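Local coordinates for protein ALDH21) (Physcomitrella patens subsp. patens, PDB 5MZ5) that acts as an NADP(+)-dependent succinic semialdehyde dehydrogenase, oxidising its aldehyde substrate to succinate, as a tetrameric member of the aldehyde dehydrogenase family, at residues A[84-89]-A[179-184]; A[258-263]-A[499-504]. One frame throughout, in Å; residues are numbered along the deposited sequence.

Contact 1. Residues A[84-89]-A[179-184]; sequences AAVAAA and IGPVSM
The pyrrolidine ring of P181 turns one face toward helix 75-94, where the methyl of A89 and the carbonyl oxygen of A85 lie above it, while V86 sits at the edge formed by CG. Against the other face runs the side chain of K259. This is a helix packed on the entry to the central strand, 182-185, of the Rossmann-type nucleotide-binding domain, and P181 is the last residue before that strand begins. The ring's outer atoms do almost all the touching: CB approaches A85 CB at 4.3 Å, CG lies 4.0 Å from both V86 CA and A85 O, and CD stands 4.4 Å from A89 CB. A85 and A89 are one helical turn apart, and their short side chains let the proline come close to the helix backbone. V86 comes in obliquely. With CG1 anti to the backbone N (chi1 170°), its other methyl, CG2, is set beside that nitrogen and faces the proline rim.

The helix is otherwise busy with itself: A85 O accepts a weak bond from A89 N at 3.0 Å, so proline CG rests against an oxygen already engaged in the helix ladder. Ahead of P181, G180 adopts phi 119° with psi -159°, a backbone conformation open mainly to glycine. The backbone of P181 bonds to K259 and that of V182 to P208 and V210, which sets the strand in its sheet. The side-chain packing is apolar, and V86 at its exposed border completes it, CG2 standing 4.1 Å from P181 CG.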
ATOM      1  N   ALA A  84      16.512 -12.027  30.542  1.00 22.50           N
ATOM      2  CA  ALA A  84      16.998 -12.747  29.366  1.00 23.18           C
ATOM      3  C   ALA A  84      16.363 -12.223  28.078  1.00 27.76           C
ATOM      4  O   ALA A  84      17.060 -12.134  27.079  1.00 28.95           O
ATOM      5  CB  ALA A  84      16.750 -14.241  29.517  1.00 23.88           C
ATOM      6  N   ALA A  85      15.056 -11.826  28.121  1.00 25.29           N
ATOM      7  CA  ALA A  85      14.317 -11.256  26.987  1.00 24.70           C
ATOM      8  C   ALA A  85      14.894  -9.881  26.627  1.00 29.03           C
ATOM      9  O   ALA A  85      15.123  -9.612  25.453  1.00 29.92           O
ATOM     10  CB  ALA A  85      12.826 -11.159  27.304  1.00 24.61           C
ATOM     11  N   VAL A  86      15.163  -9.033  27.639  1.00 26.48           N
ATOM     12  CA  VAL A  86      15.803  -7.722  27.471  1.00 26.32           C
ATOM     13  C   VAL A  86      17.203  -7.929  26.835  1.00 30.58           C
ATOM     14  O   VAL A  86      17.531  -7.262  25.854  1.00 30.64           O
ATOM     15  CB  VAL A  86      15.879  -6.931  28.812  1.00 30.05           C
ATOM     16  CG1 VAL A  86      16.766  -5.677  28.690  1.00 28.74           C
ATOM     17  CG2 VAL A  86      14.482  -6.558  29.313  1.00 29.53           C
ATOM     18  N   ALA A  87      17.992  -8.893  27.361  1.00 25.69           N
ATOM     19  CA  ALA A  87      19.338  -9.174  26.858  1.00 24.21           C
ATOM     20  C   ALA A  87      19.341  -9.783  25.453  1.00 26.98           C
ATOM     21  O   ALA A  87      20.283  -9.533  24.701  1.00 24.89           O
ATOM     22  CB  ALA A  87      20.108 -10.044  27.833  1.00 24.98           C
ATOM     23  N   ALA A  88      18.263 -10.513  25.070  1.00 23.57           N
ATOM     24  CA  ALA A  88      18.138 -11.103  23.735  1.00 23.26           C
ATOM     25  C   ALA A  88      17.561 -10.138  22.687  1.00 26.63           C
ATOM     26  O   ALA A  88      17.656 -10.429  21.499  1.00 26.72           O
ATOM     27  CB  ALA A  88      17.295 -12.369  23.793  1.00 24.04           C
ATOM     28  N   ALA A  89      16.946  -9.021  23.112  1.00 23.29           N
ATOM     29  CA  ALA A  89      16.323  -8.044  22.197  1.00 22.91           C
ATOM     30  C   ALA A  89      17.277  -7.552  21.076  1.00 28.52           C
ATOM     31  O   ALA A  89      16.856  -7.650  19.919  1.00 28.03           O
ATOM     32  CB  ALA A  89      15.698  -6.875  22.964  1.00 22.62           C
ATOM     33  N   ILE A 179       9.272  -3.534  18.650  1.00 20.79           N
ATOM     34  CA  ILE A 179       8.912  -2.725  19.841  1.00 21.12           C
ATOM     35  C   ILE A 179       9.780  -3.113  21.059  1.00 26.23           C
ATOM     36  O   ILE A 179      10.045  -2.263  21.913  1.00 26.13           O
ATOM     37  CB  ILE A 179       7.380  -2.793  20.157  1.00 23.87           C
ATOM     38  CG1 ILE A 179       6.931  -1.646  21.122  1.00 23.83           C
ATOM     39  CG2 ILE A 179       6.927  -4.202  20.673  1.00 23.40           C
ATOM     40  CD1 ILE A 179       5.388  -1.505  21.252  1.00 25.41           C
ATOM     41  N   GLY A 180      10.239  -4.371  21.090  1.00 21.97           N
ATOM     42  CA  GLY A 180      11.056  -4.905  22.176  1.00 21.16           C
ATOM     43  C   GLY A 180      10.393  -6.064  22.881  1.00 23.61           C
ATOM     44  O   GLY A 180       9.467  -6.645  22.320  1.00 23.69           O
ATOM     45  N   PRO A 181      10.801  -6.386  24.142  1.00 20.91           N
ATOM     46  CA  PRO A 181      10.168  -7.518  24.875  1.00 20.45           C
ATOM     47  C   PRO A 181       8.642  -7.437  25.033  1.00 23.42           C
ATOM     48  O   PRO A 181       8.081  -6.401  25.379  1.00 20.86           O
ATOM     49  CB  PRO A 181      10.896  -7.524  26.228  1.00 21.98           C
ATOM     50  CG  PRO A 181      12.225  -6.867  25.947  1.00 24.51           C
ATOM     51  CD  PRO A 181      11.876  -5.773  24.954  1.00 20.21           C
ATOM     52  N   VAL A 182       7.980  -8.560  24.729  1.00 21.49           N
ATOM     53  CA  VAL A 182       6.526  -8.670  24.746  1.00 20.04           C
ATOM     54  C   VAL A 182       6.061  -9.579  25.876  1.00 22.95           C
ATOM     55  O   VAL A 182       6.549 -10.701  26.016  1.00 21.46           O
ATOM     56  CB  VAL A 182       5.957  -9.126  23.369  1.00 22.84           C
ATOM     57  CG1 VAL A 182       4.425  -9.274  23.402  1.00 22.19           C
ATOM     58  CG2 VAL A 182       6.383  -8.191  22.230  1.00 22.17           C
ATOM     59  N   SER A 183       5.087  -9.086  26.668  1.00 20.24           N
ATOM     60  CA  SER A 183       4.420  -9.859  27.715  1.00 19.48           C
ATOM     61  C   SER A 183       3.160 -10.458  27.064  1.00 22.38           C
ATOM     62  O   SER A 183       2.341  -9.720  26.503  1.00 21.83           O
ATOM     63  CB  SER A 183       4.027  -8.969  28.888  1.00 20.13           C
ATOM     64  OG  SER A 183       3.291  -9.750  29.809  1.00 28.79           O
ATOM     65  N   MET A 184       3.030 -11.795  27.108  1.00 18.82           N
ATOM     66  CA  MET A 184       1.893 -12.508  26.499  1.00 17.24           C
ATOM     67  C   MET A 184       1.162 -13.289  27.548  1.00 24.20           C
ATOM     68  O   MET A 184       1.788 -13.998  28.335  1.00 24.88           O
ATOM     69  CB  MET A 184       2.338 -13.459  25.364  1.00 18.55           C
ATOM     70  CG  MET A 184       3.160 -12.795  24.282  1.00 21.74           C
ATOM     71  SD  MET A 184       3.811 -14.030  23.141  1.00 26.05           S
ATOM     72  CE  MET A 184       4.474 -12.980  21.927  1.00 21.57           C
TER

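Contact 2. Residues A[258-263]-A[499-504]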
ATOM      1  N   PHE A 258       8.932  -4.876  29.945  1.00 23.99           N
ATOM      2  CA  PHE A 258       8.090  -5.202  28.797  1.00 23.22           C
ATOM      3  C   PHE A 258       7.637  -3.910  28.111  1.00 27.34           C
ATOM      4  O   PHE A 258       7.226  -2.949  28.783  1.00 26.47           O
ATOM      5  CB  PHE A 258       6.854  -5.985  29.211  1.00 23.55           C
ATOM      6  CG  PHE A 258       7.074  -7.361  29.770  1.00 22.46           C
ATOM      7  CD1 PHE A 258       7.568  -8.382  28.967  1.00 21.56           C
ATOM      8  CD2 PHE A 258       6.667  -7.672  31.059  1.00 20.83           C
ATOM      9  CE1 PHE A 258       7.696  -9.672  29.465  1.00 21.70           C
ATOM     10  CE2 PHE A 258       6.776  -8.970  31.551  1.00 22.75           C
ATOM     11  CZ  PHE A 258       7.279  -9.963  30.746  1.00 20.68           C
ATOM     12  N   LYS A 259       7.675  -3.918  26.771  1.00 23.21           N
ATOM     13  CA  LYS A 259       7.285  -2.773  25.926  1.00 22.60           C
ATOM     14  C   LYS A 259       5.852  -2.887  25.438  1.00 26.30           C
ATOM     15  O   LYS A 259       5.235  -1.897  25.029  1.00 25.31           O
ATOM     16  CB  LYS A 259       8.256  -2.628  24.730  1.00 23.66           C
ATOM     17  CG  LYS A 259       9.726  -2.372  25.153  1.00 28.65           C
ATOM     18  CD  LYS A 259       9.955  -1.116  26.024  1.00 39.74           C
ATOM     19  CE  LYS A 259       9.942   0.187  25.238  1.00 50.05           C
ATOM     20  NZ  LYS A 259      10.223   1.379  26.091  1.00 64.09           N
ATOM     21  N   LEU A 260       5.329  -4.105  25.484  1.00 23.17           N
ATOM     22  CA  LEU A 260       3.974  -4.412  25.074  1.00 22.62           C
ATOM     23  C   LEU A 260       3.409  -5.548  25.920  1.00 27.50           C
ATOM     24  O   LEU A 260       4.111  -6.519  26.205  1.00 26.55           O
ATOM     25  CB  LEU A 260       3.959  -4.819  23.578  1.00 21.26           C
ATOM     26  CG  LEU A 260       2.628  -5.368  22.985  1.00 24.48           C
ATOM     27  CD1 LEU A 260       1.567  -4.281  22.850  1.00 23.15           C
ATOM     28  CD2 LEU A 260       2.873  -5.978  21.619  1.00 24.59           C
ATOM     29  N   LEU A 261       2.138  -5.398  26.324  1.00 23.40           N
ATOM     30  CA  LEU A 261       1.355  -6.442  26.939  1.00 22.66           C
ATOM     31  C   LEU A 261       0.256  -6.837  25.911  1.00 26.17           C
ATOM     32  O   LEU A 261      -0.503  -5.989  25.451  1.00 24.85           O
ATOM     33  CB  LEU A 261       0.722  -5.987  28.273  1.00 22.70           C
ATOM     34  CG  LEU A 261      -0.443  -6.835  28.820  1.00 27.59           C
ATOM     35  CD1 LEU A 261      -0.018  -8.310  29.089  1.00 28.07           C
ATOM     36  CD2 LEU A 261      -1.016  -6.218  30.082  1.00 28.00           C
ATOM     37  N   THR A 262       0.180  -8.120  25.576  1.00 24.13           N
ATOM     38  CA  THR A 262      -0.865  -8.656  24.695  1.00 23.34           C
ATOM     39  C   THR A 262      -1.617  -9.733  25.471  1.00 26.25           C
ATOM     40  O   THR A 262      -1.046 -10.766  25.865  1.00 24.24           O
ATOM     41  CB  THR A 262      -0.350  -9.062  23.291  1.00 25.45           C
ATOM     42  OG1 THR A 262      -1.437  -9.650  22.575  1.00 26.36           O
ATOM     43  CG2 THR A 262       0.818 -10.023  23.334  1.00 20.80           C
ATOM     44  N   PHE A 263      -2.898  -9.447  25.727  1.00 24.12           N
ATOM     45  CA  PHE A 263      -3.767 -10.311  26.518  1.00 23.55           C
ATOM     46  C   PHE A 263      -4.982 -10.780  25.743  1.00 26.46           C
ATOM     47  O   PHE A 263      -5.616 -10.006  25.016  1.00 25.88           O
ATOM     48  CB  PHE A 263      -4.191  -9.586  27.809  1.00 24.93           C
ATOM     49  CG  PHE A 263      -5.227 -10.281  28.667  1.00 26.18           C
ATOM     50  CD1 PHE A 263      -4.853 -11.234  29.602  1.00 28.01           C
ATOM     51  CD2 PHE A 263      -6.581 -10.003  28.516  1.00 26.73           C
ATOM     52  CE1 PHE A 263      -5.803 -11.862  30.410  1.00 28.84           C
ATOM     53  CE2 PHE A 263      -7.537 -10.659  29.301  1.00 28.77           C
ATOM     54  CZ  PHE A 263      -7.142 -11.568  30.259  1.00 27.25           C
ATOM     55  N   ASP A 499       1.829  -5.358  13.369  1.00 26.31           N
ATOM     56  CA  ASP A 499       1.798  -3.888  13.442  1.00 27.74           C
ATOM     57  C   ASP A 499       1.978  -3.350  14.873  1.00 30.77           C
ATOM     58  O   ASP A 499       2.726  -2.395  15.079  1.00 30.77           O
ATOM     59  CB  ASP A 499       0.490  -3.340  12.849  1.00 30.50           C
ATOM     60  CG  ASP A 499       0.558  -3.045  11.377  1.00 55.26           C
ATOM     61  OD1 ASP A 499       1.449  -2.248  10.967  1.00 59.40           O
ATOM     62  OD2 ASP A 499      -0.315  -3.554  10.632  1.00 67.72           O
ATOM     63  N   ASP A 500       1.314  -3.987  15.861  1.00 27.35           N
ATOM     64  CA  ASP A 500       1.388  -3.600  17.267  1.00 26.21           C
ATOM     65  C   ASP A 500       2.735  -3.929  17.928  1.00 28.38           C
ATOM     66  O   ASP A 500       3.073  -3.335  18.950  1.00 28.35           O
ATOM     67  CB  ASP A 500       0.209  -4.200  18.053  1.00 29.04           C
ATOM     68  CG  ASP A 500      -1.140  -3.649  17.590  1.00 41.04           C
ATOM     69  OD1 ASP A 500      -1.254  -2.420  17.415  1.00 45.51           O
ATOM     70  OD2 ASP A 500      -2.041  -4.444  17.323  1.00 43.89           O
ATOM     71  N   MET A 501       3.506  -4.852  17.334  1.00 24.18           N
ATOM     72  CA  MET A 501       4.843  -5.244  17.798  1.00 23.62           C
ATOM     73  C   MET A 501       5.951  -4.479  17.055  1.00 26.81           C
ATOM     74  O   MET A 501       7.140  -4.789  17.181  1.00 25.79           O
ATOM     75  CB  MET A 501       5.023  -6.752  17.651  1.00 25.17           C
ATOM     76  CG  MET A 501       4.200  -7.511  18.639  1.00 27.87           C
ATOM     77  SD  MET A 501       4.111  -9.262  18.295  1.00 30.95           S
ATOM     78  CE  MET A 501       2.756  -9.727  19.379  1.00 27.59           C
ATOM     79  N   LEU A 502       5.547  -3.471  16.277  1.00 23.45           N
ATOM     80  CA  LEU A 502       6.458  -2.653  15.479  1.00 23.65           C
ATOM     81  C   LEU A 502       6.345  -1.184  15.822  1.00 28.43           C
ATOM     82  O   LEU A 502       5.254  -0.690  16.079  1.00 28.63           O
ATOM     83  CB  LEU A 502       6.219  -2.872  13.967  1.00 23.04           C
ATOM     84  CG  LEU A 502       6.723  -4.199  13.379  1.00 26.64           C
ATOM     85  CD1 LEU A 502       6.072  -4.488  12.032  1.00 26.93           C
ATOM     86  CD2 LEU A 502       8.235  -4.229  13.237  1.00 23.65           C
ATOM     87  N   GLU A 503       7.483  -0.491  15.847  1.00 24.35           N
ATOM     88  CA  GLU A 503       7.529   0.951  16.077  1.00 22.88           C
ATOM     89  C   GLU A 503       7.967   1.637  14.799  1.00 25.31           C
ATOM     90  O   GLU A 503       8.876   1.164  14.120  1.00 24.56           O
ATOM     91  CB  GLU A 503       8.449   1.330  17.251  1.00 23.96           C
ATOM     92  CG  GLU A 503       7.756   1.223  18.605  1.00 29.58           C
ATOM     93  CD  GLU A 503       6.736   2.302  18.949  1.00 39.37           C
ATOM     94  OE1 GLU A 503       6.209   2.257  20.081  1.00 41.65           O
ATOM     95  OE2 GLU A 503       6.442   3.170  18.097  1.00 32.57           O
ATOM     96  N   THR A 504       7.311   2.734  14.472  1.00 22.20           N
ATOM     97  CA  THR A 504       7.634   3.535  13.296  1.00 23.09           C
ATOM     98  C   THR A 504       8.827   4.457  13.595  1.00 25.68           C
ATOM     99  O   THR A 504       8.851   5.105  14.639  1.00 26.42           O
ATOM    100  CB  THR A 504       6.392   4.336  12.857  1.00 23.66           C
ATOM    101  OG1 THR A 504       5.385   3.404  12.474  1.00 27.33           O
ATOM    102  CG2 THR A 504       6.682   5.275  11.674  1.00 22.39           C
TER
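L260 CD2 pushes into the turn between helix 494-500 and strand 502-510, and the apolar packing centres on this one methyl. It meets M501 CG at 3.6 Å, with the leucine and methionine side chains crossing at about a right angle. L260 carries its CG anti to the backbone N (chi1 172°), which directs the isobutyl group to the turn, CD2 foremost. M501 starts off with CG beside its own backbone N, then runs extended through SD to CE (chi2 168°, chi3 -166°), so the thioether passes L260 and its terminal methyl comes to 4.4 Å from T262 CG2. Two alternate residues of strand 260-264, both facing the same side of the sheet, are thus bridged by a single methionine.

Contacts with the backbone are fewer. L260 CD2 also lies 3.8 Å from D500 O, a methyl against a backbone carbonyl of the turn. The turn is closed within its own segment by a bond from L502 N to D499 O, 3.2 Å long, and M501 pairs through its backbone with I179.

Polar and charged groups look elsewhere. T262 OG1 is hydrogen-bonded to K198 NZ, leaving the methyl branch to face M501. E503 OE2 forms a salt bridge with R491 of the second subunit, and the same arginine bonds to T504 O.

The contact joins the nucleotide-binding sheet to the turn that leads into strand 502-510 of the three-stranded antiparallel oligomerisation arm. Since T262 has its side chain about 6 Å from that of E285, a residue of the NADP(+) site and the predicted active-site glutamate, the strand leads toward the cofactor region. Across the two segments the contact is van der Waals packing, one carbonyl oxygen included, implying a union held by shape and burial, with the hydrogen bonds and salt bridge made within the turn or to residues outside.

In the fold
From the N terminus, helix 75-94 is met first; contact 1 closes when the chain, after 89 residues including three more helices and two strands of the arm, reaches the loop that leads into strand 182-185. Contact 2 opens later, at strand 260-264, and closes 235 residues on, where helix 494-500 gives way to strand 502-510. The two loops therefore follow in series, neither nested nor crossed. They adjoin in space, with centres about 10 Å apart, because strands 182-185 and 260-264 are parallel neighbours: S183 N to L260 O and S183 O to T262 N, each 2.8 Å, are probable hydrogen bonds. Together they tie helix 75-94 and the turn before the C-terminal arm strand to one Rossmann-type sheet.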